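Long-range contact in glycerophosphoryl diester phosphodiesterase (Agrobacterium tumefaciens str. C58, PDB 3KS6), which belongs to the glycerophosphoryl diester phosphodiesterase family of TIM-barrel proteins and holds a magnesium ion: residues 92-106 with 126-140. Sequence-based numbering, arbitrary orientation.
With MG (magnesium ion), chain F.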
# COMPACT_ATOMS: atom_id res chain seq x y z
N CYS A 92 -7.95 -12.20 0.62
CA CYS A 92 -7.48 -13.08 -0.45
C CYS A 92 -8.66 -13.70 -1.21
O CYS A 92 -8.67 -13.73 -2.44
CB CYS A 92 -6.58 -14.17 0.13
SG CYS A 92 -4.96 -13.62 0.63
N ALA A 93 -9.68 -14.13 -0.47
CA ALA A 93 -10.89 -14.70 -1.10
C ALA A 93 -11.56 -13.74 -2.07
O ALA A 93 -12.14 -14.16 -3.09
CB ALA A 93 -11.87 -15.15 -0.04
N LEU A 94 -11.52 -12.44 -1.78
CA LEU A 94 -12.12 -11.49 -2.69
C LEU A 94 -11.37 -11.37 -4.03
O LEU A 94 -11.94 -10.89 -5.01
CB LEU A 94 -12.18 -10.10 -2.04
CG LEU A 94 -13.06 -9.95 -0.81
CD1 LEU A 94 -12.89 -8.50 -0.28
CD2 LEU A 94 -14.55 -10.28 -1.17
N TYR A 95 -10.08 -11.69 -4.04
CA TYR A 95 -9.21 -11.43 -5.19
C TYR A 95 -8.84 -12.68 -5.99
O TYR A 95 -8.12 -12.60 -6.99
CB TYR A 95 -7.96 -10.63 -4.75
CG TYR A 95 -8.33 -9.16 -4.55
CD1 TYR A 95 -8.98 -8.74 -3.41
CD2 TYR A 95 -8.07 -8.22 -5.52
CE1 TYR A 95 -9.35 -7.45 -3.23
CE2 TYR A 95 -8.45 -6.92 -5.37
CZ TYR A 95 -9.09 -6.53 -4.22
OH TYR A 95 -9.48 -5.22 -4.04
N VAL A 96 -9.38 -13.82 -5.57
CA VAL A 96 -9.04 -15.12 -6.17
C VAL A 96 -9.20 -15.10 -7.68
O VAL A 96 -8.29 -15.55 -8.40
CB VAL A 96 -9.88 -16.30 -5.55
CG1 VAL A 96 -11.32 -16.23 -5.98
CG2 VAL A 96 -9.28 -17.64 -5.94
N ASP A 97 -10.32 -14.54 -8.15
CA ASP A 97 -10.65 -14.47 -9.56
C ASP A 97 -10.51 -13.09 -10.18
O ASP A 97 -10.93 -12.89 -11.30
CB ASP A 97 -12.11 -14.90 -9.76
CG ASP A 97 -12.34 -16.35 -9.41
OD1 ASP A 97 -11.43 -17.19 -9.64
OD2 ASP A 97 -13.44 -16.65 -8.91
N SER A 98 -9.94 -12.13 -9.47
CA SER A 98 -9.78 -10.79 -10.00
C SER A 98 -8.46 -10.67 -10.74
O SER A 98 -7.49 -11.38 -10.42
CB SER A 98 -9.76 -9.82 -8.80
OG SER A 98 -9.43 -8.52 -9.26
N HIS A 99 -8.39 -9.77 -11.71
CA HIS A 99 -7.11 -9.45 -12.37
C HIS A 99 -6.25 -8.50 -11.54
O HIS A 99 -5.06 -8.35 -11.83
CB HIS A 99 -7.37 -8.87 -13.77
CG HIS A 99 -7.55 -7.38 -13.81
ND1 HIS A 99 -8.72 -6.75 -13.42
CD2 HIS A 99 -6.71 -6.39 -14.22
CE1 HIS A 99 -8.59 -5.44 -13.59
NE2 HIS A 99 -7.38 -5.20 -14.07
N VAL A 100 -6.83 -7.90 -10.51
CA VAL A 100 -6.12 -6.90 -9.65
C VAL A 100 -5.21 -7.63 -8.65
O VAL A 100 -5.63 -8.60 -8.02
CB VAL A 100 -7.16 -6.04 -8.91
CG1 VAL A 100 -6.51 -5.02 -7.93
CG2 VAL A 100 -8.07 -5.35 -9.94
N ASN A 101 -3.98 -7.14 -8.49
CA ASN A 101 -2.99 -7.76 -7.64
C ASN A 101 -2.74 -6.97 -6.38
O ASN A 101 -3.35 -5.93 -6.20
CB ASN A 101 -1.74 -7.99 -8.44
CG ASN A 101 -1.96 -9.02 -9.54
OD1 ASN A 101 -2.75 -9.95 -9.39
ND2 ASN A 101 -1.25 -8.86 -10.62
N PHE A 102 -1.87 -7.48 -5.51
CA PHE A 102 -1.73 -6.94 -4.17
C PHE A 102 -0.50 -6.05 -4.05
O PHE A 102 0.57 -6.41 -4.58
CB PHE A 102 -1.52 -8.08 -3.16
CG PHE A 102 -2.79 -8.80 -2.69
CD1 PHE A 102 -4.07 -8.42 -3.03
CD2 PHE A 102 -2.65 -9.83 -1.75
CE1 PHE A 102 -5.18 -9.08 -2.52
CE2 PHE A 102 -3.79 -10.47 -1.23
CZ PHE A 102 -5.04 -10.08 -1.64
N ARG A 103 -0.65 -4.95 -3.32
CA ARG A 103 0.44 -4.11 -2.85
C ARG A 103 0.28 -4.12 -1.30
O ARG A 103 -0.61 -3.47 -0.73
CB ARG A 103 0.38 -2.70 -3.46
CG ARG A 103 1.38 -1.68 -2.88
CD ARG A 103 1.08 -0.35 -3.43
NE ARG A 103 1.75 0.77 -2.78
CZ ARG A 103 2.55 1.64 -3.39
NH1 ARG A 103 2.79 1.59 -4.71
NH2 ARG A 103 3.04 2.64 -2.68
N CYS A 104 1.10 -4.91 -0.66
CA CYS A 104 1.00 -5.18 0.76
C CYS A 104 1.99 -4.34 1.57
O CYS A 104 3.18 -4.48 1.37
CB CYS A 104 1.29 -6.68 0.97
SG CYS A 104 1.30 -7.22 2.68
N GLU A 105 1.51 -3.54 2.51
CA GLU A 105 2.43 -2.72 3.33
C GLU A 105 2.64 -3.34 4.70
O GLU A 105 1.68 -3.68 5.37
CB GLU A 105 1.93 -1.27 3.49
CG GLU A 105 3.01 -0.36 4.08
CD GLU A 105 2.55 1.07 4.29
OE1 GLU A 105 1.57 1.51 3.63
OE2 GLU A 105 3.16 1.73 5.17
N ILE A 106 3.90 -3.45 5.07
CA ILE A 106 4.35 -3.94 6.38
C ILE A 106 4.56 -2.73 7.30
O ILE A 106 5.48 -1.91 7.08
CB ILE A 106 5.67 -4.70 6.25
CG1 ILE A 106 5.53 -5.86 5.27
CG2 ILE A 106 6.14 -5.25 7.63
CD1 ILE A 106 4.42 -6.87 5.69
N LEU A 126 -0.03 -15.50 2.82
CA LEU A 126 -0.21 -15.30 1.39
C LEU A 126 -0.01 -16.61 0.58
O LEU A 126 -0.73 -16.88 -0.39
CB LEU A 126 0.76 -14.21 0.88
CG LEU A 126 0.39 -12.76 1.22
CD1 LEU A 126 1.58 -11.76 1.02
CD2 LEU A 126 -0.86 -12.28 0.53
N GLU A 127 0.99 -17.39 0.98
CA GLU A 127 1.28 -18.68 0.31
C GLU A 127 0.12 -19.63 0.48
O GLU A 127 -0.31 -20.30 -0.46
CB GLU A 127 2.53 -19.31 0.90
CG GLU A 127 3.82 -18.74 0.43
CD GLU A 127 4.33 -19.40 -0.86
OE1 GLU A 127 3.48 -19.75 -1.71
OE2 GLU A 127 5.57 -19.55 -1.00
N ARG A 128 -0.45 -19.65 1.68
CA ARG A 128 -1.55 -20.52 1.99
C ARG A 128 -2.76 -20.29 1.10
O ARG A 128 -3.48 -21.24 0.77
CB ARG A 128 -1.87 -20.36 3.48
CG ARG A 128 -2.86 -21.26 4.03
CD ARG A 128 -2.73 -21.30 5.57
NE ARG A 128 -2.86 -20.00 6.24
CZ ARG A 128 -1.94 -19.41 7.01
NH1 ARG A 128 -0.77 -19.97 7.25
NH2 ARG A 128 -2.20 -18.25 7.60
N HIS A 129 -2.98 -19.04 0.71
CA HIS A 129 -4.13 -18.65 -0.10
C HIS A 129 -3.72 -18.32 -1.55
O HIS A 129 -4.47 -17.68 -2.27
CB HIS A 129 -4.89 -17.50 0.59
CG HIS A 129 -5.29 -17.85 1.99
ND1 HIS A 129 -6.15 -18.89 2.26
CD2 HIS A 129 -4.88 -17.38 3.19
CE1 HIS A 129 -6.28 -19.02 3.57
NE2 HIS A 129 -5.52 -18.11 4.16
N SER A 130 -2.52 -18.75 -1.93
CA SER A 130 -1.98 -18.63 -3.28
C SER A 130 -1.99 -17.21 -3.83
O SER A 130 -2.30 -16.99 -5.01
CB SER A 130 -2.71 -19.56 -4.24
OG SER A 130 -2.61 -20.90 -3.79
N MSE A 131 -1.65 -16.25 -2.98
CA MSE A 131 -1.56 -14.85 -3.41
C MSE A 131 -0.13 -14.30 -3.39
O MSE A 131 0.08 -13.17 -3.84
CB MSE A 131 -2.48 -13.97 -2.57
CG MSE A 131 -3.96 -14.22 -2.80
SE MSE A 131 -4.48 -13.80 -4.64
CE MSE A 131 -4.05 -11.92 -4.69
N LEU A 132 0.87 -15.05 -2.90
CA LEU A 132 2.22 -14.53 -2.81
C LEU A 132 2.74 -14.08 -4.16
O LEU A 132 3.34 -13.02 -4.27
CB LEU A 132 3.22 -15.56 -2.26
CG LEU A 132 4.64 -15.05 -1.96
CD1 LEU A 132 4.61 -13.87 -0.99
CD2 LEU A 132 5.53 -16.19 -1.43
N GLU A 133 2.52 -14.90 -5.19
CA GLU A 133 3.02 -14.60 -6.53
C GLU A 133 2.31 -13.44 -7.19
O GLU A 133 2.71 -13.01 -8.27
CB GLU A 133 2.99 -15.85 -7.42
CG GLU A 133 3.89 -16.99 -6.89
CD GLU A 133 5.30 -16.51 -6.45
OE1 GLU A 133 6.03 -15.87 -7.27
OE2 GLU A 133 5.66 -16.75 -5.27
N ARG A 134 1.25 -12.94 -6.56
CA ARG A 134 0.58 -11.75 -7.03
C ARG A 134 0.77 -10.57 -6.08
O ARG A 134 -0.01 -9.64 -6.11
CB ARG A 134 -0.90 -12.02 -7.20
CG ARG A 134 -1.21 -13.08 -8.27
CD ARG A 134 -2.68 -13.52 -8.24
NE ARG A 134 -3.63 -12.43 -8.26
CZ ARG A 134 -4.94 -12.57 -8.07
NH1 ARG A 134 -5.48 -13.76 -7.86
NH2 ARG A 134 -5.70 -11.49 -8.11
N THR A 135 1.82 -10.60 -5.28
CA THR A 135 2.02 -9.54 -4.28
C THR A 135 3.34 -8.79 -4.48
O THR A 135 4.39 -9.39 -4.79
CB THR A 135 1.99 -10.13 -2.85
OG1 THR A 135 0.72 -10.73 -2.62
CG2 THR A 135 2.21 -9.03 -1.78
N THR A 136 3.25 -7.47 -4.35
CA THR A 136 4.40 -6.56 -4.19
C THR A 136 4.36 -6.09 -2.74
O THR A 136 3.29 -5.80 -2.21
CB THR A 136 4.27 -5.32 -5.13
OG1 THR A 136 4.56 -5.72 -6.47
CG2 THR A 136 5.20 -4.19 -4.73
N PHE A 137 5.52 -5.99 -2.10
CA PHE A 137 5.59 -5.56 -0.72
C PHE A 137 6.16 -4.16 -0.60
O PHE A 137 7.09 -3.79 -1.32
CB PHE A 137 6.48 -6.50 0.12
CG PHE A 137 5.92 -7.89 0.24
CD1 PHE A 137 5.02 -8.20 1.26
CD2 PHE A 137 6.31 -8.88 -0.63
CE1 PHE A 137 4.52 -9.48 1.39
CE2 PHE A 137 5.79 -10.18 -0.53
CZ PHE A 137 4.92 -10.48 0.51
N SER A 138 5.66 -3.41 0.37
CA SER A 138 6.12 -2.04 0.58
C SER A 138 6.28 -1.81 2.09
O SER A 138 5.69 -2.52 2.87
CB SER A 138 5.09 -1.05 0.06
OG SER A 138 3.86 -1.14 0.77
N SER A 139 7.11 -0.84 2.46
CA SER A 139 7.22 -0.44 3.87
C SER A 139 7.93 0.87 3.94
O SER A 139 8.76 1.14 3.06
CB SER A 139 8.07 -1.44 4.64
OG SER A 139 8.05 -1.17 6.02
N PHE A 140 7.64 1.67 4.97
CA PHE A 140 8.48 2.85 5.25
C PHE A 140 9.76 2.47 6.00
O PHE A 140 10.68 3.28 6.06
CB PHE A 140 7.72 3.85 6.12
CG PHE A 140 6.72 4.67 5.37
CD1 PHE A 140 5.41 4.22 5.20
CD2 PHE A 140 7.06 5.89 4.82
CE1 PHE A 140 4.47 4.98 4.54
CE2 PHE A 140 6.11 6.65 4.13
CZ PHE A 140 4.83 6.19 4.01
MG MG F . -0.43 1.76 3.35
O HOH W 1 -7.20 -16.15 -3.10
O HOH W 2 1.35 -6.40 -7.29
O HOH W 3 1.92 0.69 0.19
O HOH W 4 5.34 0.94 6.52
O HOH W 5 -2.53 2.09 3.34
O HOH W 6 -0.28 3.22 4.84
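Arg-134 reaches from the base of strand 135-139 into the connection between helix 88-95 and strand 101-106, where NH1 and NH2 bind main-chain carbonyls and NE a side chain. NH1 and NH2 both donate to Tyr-95 O, NH2 at 2.9 Å, and NH2 also donates to Val-100 O. NE completes the set with a straighter bond (159°) to Asn-101 OD1, 2.9 Å away, the amide and guanidinium planes being steeply inclined. A bend at chi3 (50°) swings the group into this connection; arginine suits the place because its planar donors fan out to several acceptors.

Selenomethionine Met-131 curls at chi2 and chi3, near -60° each; its flexible, unbranched chain can fold the methyl CE between two flat groups. CE stands 3.5 Å from the centroid of the Phe-102 ring, a CH-pi contact for which phenylalanine offers a flat face, and lies equally close over the Arg-134 guanidinium. Leucine's branched end suits the ring edge, where Leu-126 CD2 meets Phe-102, while Cys-92 SG packs on Met-131 CG at 3.6 Å.

From Phe-102 to Ile-106 the strands run parallel, joined by five backbone hydrogen bonds. On the face opposite Phe-102 and Cys-104, Ser-138 is small enough for OG to lie against Glu-105 CB and still share water 3 with Arg-103 NE. Glutamate's length and two oxygens let Glu-105 serve metal and water at once: OE1 binds the magnesium ion at 2.0 Å, alongside Glu-35, Asp-37 and two waters, and OE2 accepts from water 4, 3.4 Å from Phe-140 CD1 at that ring's edge. Ser-139 OG donates to Ile-106 O.

The contact thus closes a beta-alpha-beta unit of the TIM barrel: a cation bound to carbonyls and an apolar layer join the segments at the N-terminal end of the strands, while the carboxylate near their C-terminal ends divides its oxygens between metal and water, probably limiting its rotation.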